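Local coordinates for protein alpha-1,2-mannosidase (PDB 2WW2) that hydrolyses alpha-mannosides with inversion of configuration, as a member of the calcium-dependent glycoside hydrolase family 92, at residues S155-V165 with T208-L219; R424-Y435 with K447-D455. All coordinates share one frame; numbering follows the deposited sequence. Where two conformers were deposited one is given.

Contact 1: residues S155-V165 with T208-L219; sequences SITIEPEKRLV and TDVAADYTCAYL
I158 N donates to T208 O at 2.7 Å. The bond is nearly straight (162° at the hydrogen), and the donor lies in the carbonyl plane. T208 O also receives a CA-H contact from T157. Next along the strands, I156 and V210 form an antiparallel hydrogen-bonded pair, with V210 N to I156 O at 2.9 Å and I156 N to V210 O at 3.0 Å. T157 and D209 are a non-hydrogen-bonded pair. T157 was modelled in two conformers; in one of them its OG1 lies 2.6 Å from D209 OD1, so this bond is doubtful.

I156 and I158 lie on the same face of the strand and reach 216-219 with their side chains. I156 CG1 lies beside the backbone N (chi1 -55°), and the extended chain carries CD1 onto the backbone of C216, 3.5 Å from C216 C. The CG2 branch of I156 meets A217 CB at 3.8 Å. I158 CD1 touches the same methyl, A217 CB, at 3.9 Å. With alanine at I156, a gap would probably open beside C216 and A217. V165 CG2 continues the apolar layer against L219 CD2, 3.9 Å away.

This facing of two layers is consistent with a beta-sandwich in the N-terminal domain. Strand 154-159 lies between 209-212 and 164-169, and 164-169 pairs in turn with 182-188. Strand 216-221, on the far side of the isoleucines, pairs with 143-148 and 194-198.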
loop_
_atom_site.group_PDB
_atom_site.type_symbol
_atom_site.label_atom_id
_atom_site.label_comp_id
_atom_site.label_asym_id
_atom_site.label_seq_id
_atom_site.Cartn_x
_atom_site.Cartn_y
_atom_site.Cartn_z
ATOM N N SER A 155 -8.521 49.558 15.124
ATOM C CA SER A 155 -9.109 50.900 15.023
ATOM C C SER A 155 -8.783 51.479 13.661
ATOM O O SER A 155 -7.731 51.176 13.069
ATOM C CB SER A 155 -8.545 51.818 16.105
ATOM O OG SER A 155 -7.129 51.928 15.951
ATOM N N ILE A 156 -9.691 52.310 13.166
ATOM C CA ILE A 156 -9.497 53.007 11.911
ATOM C C ILE A 156 -9.974 54.444 12.057
ATOM O O ILE A 156 -11.008 54.698 12.676
ATOM C CB ILE A 156 -10.332 52.367 10.771
ATOM C CG1 ILE A 156 -10.021 50.873 10.632
ATOM C CG2 ILE A 156 -10.058 53.074 9.434
ATOM C CD1 ILE A 156 -10.943 50.160 9.619
ATOM N N THR A 157 -9.215 55.377 11.483
ATOM C CA THR A 157 -9.629 56.770 11.412
ATOM C C THR A 157 -9.560 57.240 9.962
ATOM O O THR A 157 -8.588 56.981 9.263
ATOM C CB THR A 157 -8.755 57.669 12.314
ATOM O OG1 THR A 157 -8.873 57.236 13.674
ATOM C CG2 THR A 157 -9.193 59.127 12.217
ATOM N N ILE A 158 -10.609 57.910 9.508
ATOM C CA ILE A 158 -10.653 58.421 8.144
ATOM C C ILE A 158 -10.519 59.925 8.200
ATOM O O ILE A 158 -11.106 60.565 9.061
ATOM C CB ILE A 158 -12.014 58.122 7.472
ATOM C CG1 ILE A 158 -12.394 56.649 7.618
ATOM C CG2 ILE A 158 -12.006 58.578 5.980
ATOM C CD1 ILE A 158 -13.779 56.321 7.076
ATOM N N GLU A 159 -9.743 60.492 7.281
ATOM C CA GLU A 159 -9.666 61.936 7.130
ATOM C C GLU A 159 -10.011 62.240 5.683
ATOM O O GLU A 159 -9.133 62.433 4.852
ATOM C CB GLU A 159 -8.269 62.441 7.491
ATOM C CG GLU A 159 -7.894 62.129 8.939
ATOM C CD GLU A 159 -6.527 62.659 9.315
ATOM O OE1 GLU A 159 -5.534 61.912 9.203
ATOM O OE2 GLU A 159 -6.440 63.838 9.712
ATOM N N PRO A 160 -11.316 62.254 5.380
ATOM C CA PRO A 160 -11.779 62.296 3.994
ATOM C C PRO A 160 -11.217 63.497 3.248
ATOM O O PRO A 160 -10.813 63.372 2.081
ATOM C CB PRO A 160 -13.314 62.396 4.116
ATOM C CG PRO A 160 -13.598 62.761 5.550
ATOM C CD PRO A 160 -12.418 62.294 6.362
ATOM N N GLU A 161 -11.169 64.650 3.912
ATOM C CA GLU A 161 -10.670 65.861 3.256
ATOM C C GLU A 161 -9.187 65.739 2.873
ATOM O O GLU A 161 -8.750 66.333 1.893
ATOM C CB GLU A 161 -10.966 67.136 4.093
ATOM C CG GLU A 161 -10.084 67.347 5.337
ATOM C CD GLU A 161 -10.309 66.319 6.464
ATOM O OE1 GLU A 161 -11.203 65.452 6.354
ATOM O OE2 GLU A 161 -9.581 66.396 7.478
ATOM N N LYS A 162 -8.423 64.940 3.615
ATOM C CA LYS A 162 -7.028 64.690 3.257
ATOM C C LYS A 162 -6.864 63.408 2.422
ATOM O O LYS A 162 -5.752 63.050 2.022
ATOM C CB LYS A 162 -6.155 64.581 4.508
ATOM C CG LYS A 162 -6.177 65.800 5.412
ATOM C CD LYS A 162 -4.881 65.893 6.190
ATOM C CE LYS A 162 -5.018 66.860 7.350
ATOM N NZ LYS A 162 -5.807 66.195 8.424
ATOM N N ARG A 163 -7.967 62.713 2.168
ATOM C CA ARG A 163 -7.910 61.465 1.401
ATOM C C ARG A 163 -7.027 60.431 2.096
ATOM O O ARG A 163 -6.392 59.614 1.425
ATOM C CB ARG A 163 -7.389 61.727 -0.014
ATOM C CG ARG A 163 -8.297 62.652 -0.850
ATOM C CD ARG A 163 -7.623 63.008 -2.171
ATOM N NE ARG A 163 -6.567 63.989 -1.955
ATOM C CZ ARG A 163 -5.275 63.814 -2.244
ATOM N NH1 ARG A 163 -4.840 62.681 -2.801
ATOM N NH2 ARG A 163 -4.418 64.805 -1.998
ATOM N N LEU A 164 -6.993 60.471 3.434
ATOM C CA LEU A 164 -6.148 59.572 4.208
ATOM C C LEU A 164 -6.964 58.615 5.054
ATOM O O LEU A 164 -8.034 58.979 5.554
ATOM C CB LEU A 164 -5.232 60.360 5.167
ATOM C CG LEU A 164 -4.130 61.239 4.575
ATOM C CD1 LEU A 164 -3.334 61.958 5.695
ATOM C CD2 LEU A 164 -3.209 60.407 3.677
ATOM N N VAL A 165 -6.449 57.401 5.238
ATOM C CA VAL A 165 -6.989 56.495 6.254
ATOM C C VAL A 165 -5.829 55.983 7.090
ATOM O O VAL A 165 -4.803 55.603 6.547
ATOM C CB VAL A 165 -7.754 55.297 5.641
ATOM C CG1 VAL A 165 -8.045 54.240 6.714
ATOM C CG2 VAL A 165 -9.064 55.767 5.004
ATOM N N THR A 208 -16.028 58.683 11.116
ATOM C CA THR A 208 -14.665 58.643 10.627
ATOM C C THR A 208 -13.702 58.024 11.651
ATOM O O THR A 208 -12.492 57.940 11.402
ATOM C CB THR A 208 -14.175 60.065 10.284
ATOM O OG1 THR A 208 -14.402 60.908 11.416
ATOM C CG2 THR A 208 -14.947 60.645 9.110
ATOM N N ASP A 209 -14.214 57.605 12.806
ATOM C CA ASP A 209 -13.323 57.065 13.819
ATOM C C ASP A 209 -14.004 55.864 14.453
ATOM O O ASP A 209 -15.124 55.985 14.945
ATOM C CB ASP A 209 -13.028 58.134 14.873
ATOM C CG ASP A 209 -11.909 57.737 15.798
ATOM O OD1 ASP A 209 -10.882 57.205 15.323
ATOM O OD2 ASP A 209 -12.048 57.963 17.011
ATOM N N VAL A 210 -13.365 54.699 14.399
ATOM C CA VAL A 210 -13.968 53.494 14.951
ATOM C C VAL A 210 -12.912 52.671 15.690
ATOM O O VAL A 210 -11.742 52.661 15.306
ATOM C CB VAL A 210 -14.702 52.655 13.849
ATOM C CG1 VAL A 210 -13.716 52.141 12.803
ATOM C CG2 VAL A 210 -15.488 51.496 14.477
ATOM N N ALA A 211 -13.310 52.028 16.782
ATOM C CA ALA A 211 -12.438 51.073 17.471
ATOM C C ALA A 211 -13.352 50.032 18.074
ATOM O O ALA A 211 -14.341 50.365 18.738
ATOM C CB ALA A 211 -11.605 51.763 18.567
ATOM N N ALA A 212 -13.042 48.771 17.820
ATOM C CA ALA A 212 -13.812 47.652 18.355
ATOM C C ALA A 212 -12.997 46.394 18.154
ATOM O O ALA A 212 -11.867 46.451 17.665
ATOM C CB ALA A 212 -15.139 47.525 17.626
ATOM N N ASP A 213 -13.570 45.257 18.522
ATOM C CA ASP A 213 -12.935 43.979 18.225
ATOM C C ASP A 213 -12.598 43.889 16.727
ATOM O O ASP A 213 -11.444 43.651 16.344
ATOM C CB ASP A 213 -13.871 42.842 18.637
ATOM C CG ASP A 213 -13.360 41.463 18.215
ATOM O OD1 ASP A 213 -12.144 41.177 18.362
ATOM O OD2 ASP A 213 -14.203 40.664 17.757
ATOM N N TYR A 214 -13.620 44.081 15.895
ATOM C CA TYR A 214 -13.490 43.998 14.437
ATOM C C TYR A 214 -13.920 45.351 13.876
ATOM O O TYR A 214 -15.010 45.830 14.202
ATOM C CB TYR A 214 -14.414 42.893 13.905
ATOM C CG TYR A 214 -14.394 42.683 12.393
ATOM C CD1 TYR A 214 -13.214 42.805 11.654
ATOM C CD2 TYR A 214 -15.554 42.329 11.713
ATOM C CE1 TYR A 214 -13.214 42.603 10.249
ATOM C CE2 TYR A 214 -15.560 42.120 10.347
ATOM C CZ TYR A 214 -14.389 42.249 9.616
ATOM O OH TYR A 214 -14.438 42.041 8.245
ATOM N N THR A 215 -13.087 45.969 13.036
ATOM C CA THR A 215 -13.453 47.238 12.404
ATOM C C THR A 215 -13.151 47.232 10.911
ATOM O O THR A 215 -12.169 46.622 10.474
ATOM C CB THR A 215 -12.707 48.451 13.020
ATOM O OG1 THR A 215 -11.285 48.316 12.855
ATOM C CG2 THR A 215 -13.024 48.596 14.514
ATOM N N CYS A 216 -14.002 47.924 10.154
ATOM C CA CYS A 216 -13.786 48.204 8.743
ATOM C C CYS A 216 -14.191 49.650 8.460
ATOM O O CYS A 216 -14.864 50.312 9.275
ATOM C CB CYS A 216 -14.623 47.255 7.863
ATOM S SG CYS A 216 -14.292 45.457 8.114
ATOM N N ALA A 217 -13.787 50.151 7.302
ATOM C CA ALA A 217 -14.190 51.495 6.892
ATOM C C ALA A 217 -14.404 51.429 5.411
ATOM O O ALA A 217 -13.774 50.606 4.725
ATOM C CB ALA A 217 -13.109 52.508 7.211
ATOM N N TYR A 218 -15.293 52.270 4.911
ATOM C CA TYR A 218 -15.454 52.370 3.465
ATOM C C TYR A 218 -15.259 53.796 3.006
ATOM O O TYR A 218 -15.506 54.742 3.748
ATOM C CB TYR A 218 -16.819 51.831 3.002
ATOM C CG TYR A 218 -17.961 52.817 3.124
ATOM C CD1 TYR A 218 -18.195 53.767 2.120
ATOM C CD2 TYR A 218 -18.802 52.806 4.233
ATOM C CE1 TYR A 218 -19.239 54.663 2.219
ATOM C CE2 TYR A 218 -19.846 53.716 4.339
ATOM C CZ TYR A 218 -20.056 54.630 3.321
ATOM O OH TYR A 218 -21.086 55.531 3.414
ATOM N N LEU A 219 -14.810 53.920 1.765
ATOM C CA LEU A 219 -14.656 55.177 1.083
ATOM C C LEU A 219 -15.337 55.002 -0.257
ATOM O O LEU A 219 -15.199 53.949 -0.879
ATOM C CB LEU A 219 -13.172 55.458 0.851
ATOM C CG LEU A 219 -12.393 55.598 2.158
ATOM C CD1 LEU A 219 -11.708 54.274 2.499
ATOM C CD2 LEU A 219 -11.391 56.708 2.023
#

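Contact 2: residues R424-Y435 with K447-D455; sequences RDGFEYYDKLGY and KTLEYAYAD
R424 grips the carboxylate of D455 end-on with two nitrogens. NH1 gives D455 OD2 a straight bond of 2.9 Å (172° at the hydrogen), close to the guanidinium plane and on the syn side of the oxygen. NH2 reaches D455 OD1 at 2.9 Å, but from above the carboxylate plane. Y430 OH donates to D455 OD2 at 2.7 Å on the anti side. D455 OD2 therefore takes two donors.

The guanidinium of R424 also lies flat on Y451, with planes 7° apart and centres 4.4 Å apart. R424 CG, anti to the backbone N (chi1 -178°), sits over the ring, 3.6 Å from the Y451 ring centroid. The bend beyond it at chi3 turns the guanidinium flat over the CB end. The Y451 ring turns its edge to the face of Y430, and Y430 CE1 packs 3.7 Å from Y451 CB. Y430 is a knob in a hole made by T448, Y451, A452 and D455.

Y451 OH donates to D425 O at 2.7 Å, on a lone pair in the carbonyl plane. The extended K447 brings NZ to D425 OD2 at 2.7 Å. Further out, R415 pairs with D425 OD1, P442 O accepts from K447 NZ, and N480 bonds Y430 OH.

These bonds join the turn leading into helix 427-433, and Y430 within it, to helix 444-465. Both aspartates have cationic partners, D455 in a buried setting, which would probably help keep the carboxylates ionised.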
loop_
_atom_site.group_PDB
_atom_site.type_symbol
_atom_site.label_atom_id
_atom_site.label_comp_id
_atom_site.label_asym_id
_atom_site.label_seq_id
_atom_site.Cartn_x
_atom_site.Cartn_y
_atom_site.Cartn_z
ATOM N N ARG A 424 15.934 23.531 25.134
ATOM C CA ARG A 424 16.096 22.112 24.855
ATOM C C ARG A 424 15.173 21.237 25.699
ATOM O O ARG A 424 15.476 20.906 26.844
ATOM C CB ARG A 424 17.555 21.675 25.071
ATOM C CG ARG A 424 17.807 20.189 24.748
ATOM C CD ARG A 424 19.312 19.849 24.782
ATOM N NE ARG A 424 19.968 20.280 23.549
ATOM C CZ ARG A 424 21.122 19.785 23.090
ATOM N NH1 ARG A 424 21.785 18.850 23.775
ATOM N NH2 ARG A 424 21.616 20.232 21.944
ATOM N N ASP A 425 14.046 20.848 25.121
ATOM C CA ASP A 425 13.123 19.972 25.829
ATOM C C ASP A 425 13.822 18.639 26.138
ATOM O O ASP A 425 14.395 17.997 25.244
ATOM C CB ASP A 425 11.880 19.734 24.966
ATOM C CG ASP A 425 10.728 19.138 25.758
ATOM O OD1 ASP A 425 10.677 19.351 26.992
ATOM O OD2 ASP A 425 9.872 18.467 25.141
ATOM N N GLY A 426 13.774 18.234 27.399
ATOM C CA GLY A 426 14.396 16.981 27.818
ATOM C C GLY A 426 15.892 17.041 28.093
ATOM O O GLY A 426 16.546 16.006 28.132
ATOM N N PHE A 427 16.444 18.235 28.302
ATOM C CA PHE A 427 17.908 18.346 28.382
ATOM C C PHE A 427 18.466 17.602 29.587
ATOM O O PHE A 427 19.571 17.061 29.534
ATOM C CB PHE A 427 18.388 19.810 28.356
ATOM C CG PHE A 427 18.090 20.564 29.599
ATOM C CD1 PHE A 427 18.999 20.579 30.643
ATOM C CD2 PHE A 427 16.896 21.252 29.737
ATOM C CE1 PHE A 427 18.726 21.274 31.797
ATOM C CE2 PHE A 427 16.619 21.951 30.883
ATOM C CZ PHE A 427 17.538 21.961 31.921
ATOM N N GLU A 428 17.699 17.564 30.669
ATOM C CA GLU A 428 18.177 16.899 31.875
ATOM C C GLU A 428 18.366 15.409 31.615
ATOM O O GLU A 428 19.424 14.862 31.914
ATOM C CB GLU A 428 17.220 17.124 33.042
ATOM C CG GLU A 428 16.941 18.578 33.342
ATOM C CD GLU A 428 15.623 19.087 32.740
ATOM O OE1 GLU A 428 15.276 18.749 31.566
ATOM O OE2 GLU A 428 14.932 19.841 33.474
ATOM N N TYR A 429 17.348 14.755 31.049
ATOM C CA TYR A 429 17.469 13.346 30.673
ATOM C C TYR A 429 18.621 13.135 29.690
ATOM O O TYR A 429 19.412 12.219 29.822
ATOM C CB TYR A 429 16.196 12.869 29.968
ATOM C CG TYR A 429 15.030 12.503 30.871
ATOM C CD1 TYR A 429 15.174 11.566 31.886
ATOM C CD2 TYR A 429 13.776 13.069 30.668
ATOM C CE1 TYR A 429 14.103 11.230 32.696
ATOM C CE2 TYR A 429 12.702 12.731 31.455
ATOM C CZ TYR A 429 12.874 11.820 32.471
ATOM O OH TYR A 429 11.798 11.489 33.251
ATOM N N TYR A 430 18.659 13.955 28.649
ATOM C CA TYR A 430 19.671 13.791 27.599
ATOM C C TYR A 430 21.090 13.842 28.178
ATOM O O TYR A 430 21.951 13.039 27.807
ATOM C CB TYR A 430 19.461 14.882 26.552
ATOM C CG TYR A 430 20.467 14.942 25.428
ATOM C CD1 TYR A 430 20.251 14.239 24.251
ATOM C CD2 TYR A 430 21.616 15.738 25.526
ATOM C CE1 TYR A 430 21.149 14.313 23.202
ATOM C CE2 TYR A 430 22.526 15.823 24.463
ATOM C CZ TYR A 430 22.282 15.104 23.308
ATOM O OH TYR A 430 23.145 15.156 22.230
ATOM N N ASP A 431 21.332 14.796 29.073
ATOM C CA ASP A 431 22.658 14.947 29.678
ATOM C C ASP A 431 22.994 13.740 30.558
ATOM O O ASP A 431 24.140 13.295 30.616
ATOM C CB ASP A 431 22.744 16.241 30.504
ATOM C CG ASP A 431 22.876 17.498 29.626
ATOM O OD1 ASP A 431 23.198 17.369 28.433
ATOM O OD2 ASP A 431 22.659 18.609 30.137
ATOM N N LYS A 432 21.984 13.207 31.236
ATOM C CA LYS A 432 22.208 12.086 32.153
ATOM C C LYS A 432 22.331 10.756 31.418
ATOM O O LYS A 432 23.172 9.927 31.748
ATOM C CB LYS A 432 21.066 12.005 33.165
ATOM C CG LYS A 432 21.164 10.814 34.144
ATOM N N LEU A 433 21.475 10.552 30.425
ATOM C CA LEU A 433 21.298 9.231 29.830
ATOM C C LEU A 433 21.996 9.062 28.495
ATOM O O LEU A 433 22.242 7.943 28.075
ATOM C CB LEU A 433 19.806 8.955 29.613
ATOM C CG LEU A 433 18.847 8.930 30.795
ATOM C CD1 LEU A 433 17.414 8.706 30.286
ATOM C CD2 LEU A 433 19.266 7.850 31.819
ATOM N N GLY A 434 22.284 10.165 27.804
ATOM C CA GLY A 434 22.846 10.083 26.455
ATOM C C GLY A 434 21.777 10.076 25.370
ATOM O O GLY A 434 22.083 9.930 24.170
ATOM N N TYR A 435 20.517 10.225 25.781
ATOM C CA TYR A 435 19.392 10.283 24.830
ATOM C C TYR A 435 18.190 10.824 25.579
ATOM O O TYR A 435 18.171 10.814 26.819
ATOM C CB TYR A 435 19.066 8.895 24.240
ATOM C CG TYR A 435 18.607 7.902 25.291
ATOM C CD1 TYR A 435 17.262 7.797 25.644
ATOM C CD2 TYR A 435 19.526 7.092 25.955
ATOM C CE1 TYR A 435 16.851 6.908 26.622
ATOM C CE2 TYR A 435 19.120 6.198 26.927
ATOM C CZ TYR A 435 17.786 6.111 27.260
ATOM O OH TYR A 435 17.381 5.214 28.241
ATOM N N LYS A 447 14.134 14.280 18.713
ATOM C CA LYS A 447 14.853 15.299 19.481
ATOM C C LYS A 447 16.311 14.910 19.750
ATOM O O LYS A 447 17.220 15.724 19.556
ATOM C CB LYS A 447 14.132 15.625 20.798
ATOM C CG LYS A 447 12.831 16.428 20.578
ATOM C CD LYS A 447 11.947 16.470 21.840
ATOM C CE LYS A 447 10.750 17.426 21.619
ATOM N NZ LYS A 447 9.736 17.389 22.702
ATOM N N THR A 448 16.530 13.677 20.211
ATOM C CA THR A 448 17.884 13.211 20.485
ATOM C C THR A 448 18.758 13.392 19.241
ATOM O O THR A 448 19.907 13.859 19.324
ATOM C CB THR A 448 17.885 11.711 20.869
ATOM O OG1 THR A 448 17.071 11.508 22.027
ATOM C CG2 THR A 448 19.298 11.230 21.182
ATOM N N LEU A 449 18.233 12.996 18.088
ATOM C CA LEU A 449 19.001 13.108 16.850
ATOM C C LEU A 449 19.306 14.566 16.468
ATOM O O LEU A 449 20.424 14.895 16.047
ATOM C CB LEU A 449 18.300 12.339 15.709
ATOM C CG LEU A 449 18.200 10.821 15.946
ATOM C CD1 LEU A 449 17.119 10.151 15.066
ATOM C CD2 LEU A 449 19.551 10.103 15.761
ATOM N N GLU A 450 18.331 15.449 16.626
ATOM C CA GLU A 450 18.570 16.872 16.376
ATOM C C GLU A 450 19.598 17.429 17.376
ATOM O O GLU A 450 20.447 18.250 17.023
ATOM C CB GLU A 450 17.251 17.659 16.494
ATOM C CG GLU A 450 16.174 17.283 15.454
ATOM C CD GLU A 450 16.380 17.951 14.095
ATOM O OE1 GLU A 450 17.153 18.931 14.038
ATOM O OE2 GLU A 450 15.770 17.500 13.071
ATOM N N TYR A 451 19.526 16.979 18.619
ATOM C CA TYR A 451 20.430 17.495 19.651
ATOM C C TYR A 451 21.887 17.044 19.463
ATOM O O TYR A 451 22.816 17.817 19.738
ATOM C CB TYR A 451 19.980 17.072 21.047
ATOM C CG TYR A 451 18.600 17.542 21.478
ATOM C CD1 TYR A 451 17.918 18.543 20.785
ATOM C CD2 TYR A 451 17.989 16.976 22.586
ATOM C CE1 TYR A 451 16.647 18.952 21.196
ATOM C CE2 TYR A 451 16.728 17.385 23.014
ATOM C CZ TYR A 451 16.065 18.369 22.308
ATOM O OH TYR A 451 14.818 18.772 22.718
ATOM N N ALA A 452 22.092 15.799 19.044
ATOM C CA ALA A 452 23.459 15.308 18.803
ATOM C C ALA A 452 24.136 16.168 17.718
ATOM O O ALA A 452 25.324 16.488 17.793
ATOM C CB ALA A 452 23.434 13.837 18.397
ATOM N N TYR A 453 23.358 16.557 16.716
ATOM C CA TYR A 453 23.846 17.457 15.667
ATOM C C TYR A 453 24.165 18.866 16.197
ATOM O O TYR A 453 25.227 19.449 15.882
ATOM C CB TYR A 453 22.811 17.548 14.533
ATOM C CG TYR A 453 23.106 18.684 13.555
ATOM C CD1 TYR A 453 24.232 18.657 12.746
ATOM C CD2 TYR A 453 22.246 19.789 13.456
ATOM C CE1 TYR A 453 24.499 19.695 11.851
ATOM C CE2 TYR A 453 22.509 20.824 12.581
ATOM C CZ TYR A 453 23.627 20.769 11.775
ATOM O OH TYR A 453 23.896 21.798 10.918
ATOM N N ALA A 454 23.254 19.429 16.983
ATOM C CA ALA A 454 23.481 20.766 17.522
ATOM C C ALA A 454 24.701 20.737 18.440
ATOM O O ALA A 454 25.485 21.682 18.480
ATOM C CB ALA A 454 22.244 21.265 18.302
ATOM N N ASP A 455 24.859 19.655 19.188
ATOM C CA ASP A 455 26.007 19.560 20.070
ATOM C C ASP A 455 27.309 19.464 19.264
ATOM O O ASP A 455 28.335 20.039 19.648
ATOM C CB ASP A 455 25.847 18.373 21.029
ATOM C CG ASP A 455 24.762 18.614 22.062
ATOM O OD1 ASP A 455 24.495 19.809 22.370
ATOM O OD2 ASP A 455 24.187 17.625 22.583
#

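Contacts 1 and 2 share no helix or strand. Their centres are 52 Å apart and their nearest atoms about 32 Å apart, contact 1 in the N-terminal domain and contact 2 in the catalytic domain. Contact 1 joins strands. Backbone bonds hold its partly exposed edge, and branched aliphatic side chains and one alanine pack on the inside. Contact 2 is buried and joins a loop and short helix to a long helix. No backbone-to-backbone hydrogen bonds cross it. Charged and aromatic side chains do most of that work, and several of its polar groups are paired with one another or with neighbouring residues. The sheet interface of 155-165 with 208-219 buries 653 Å², the helical one 499 Å².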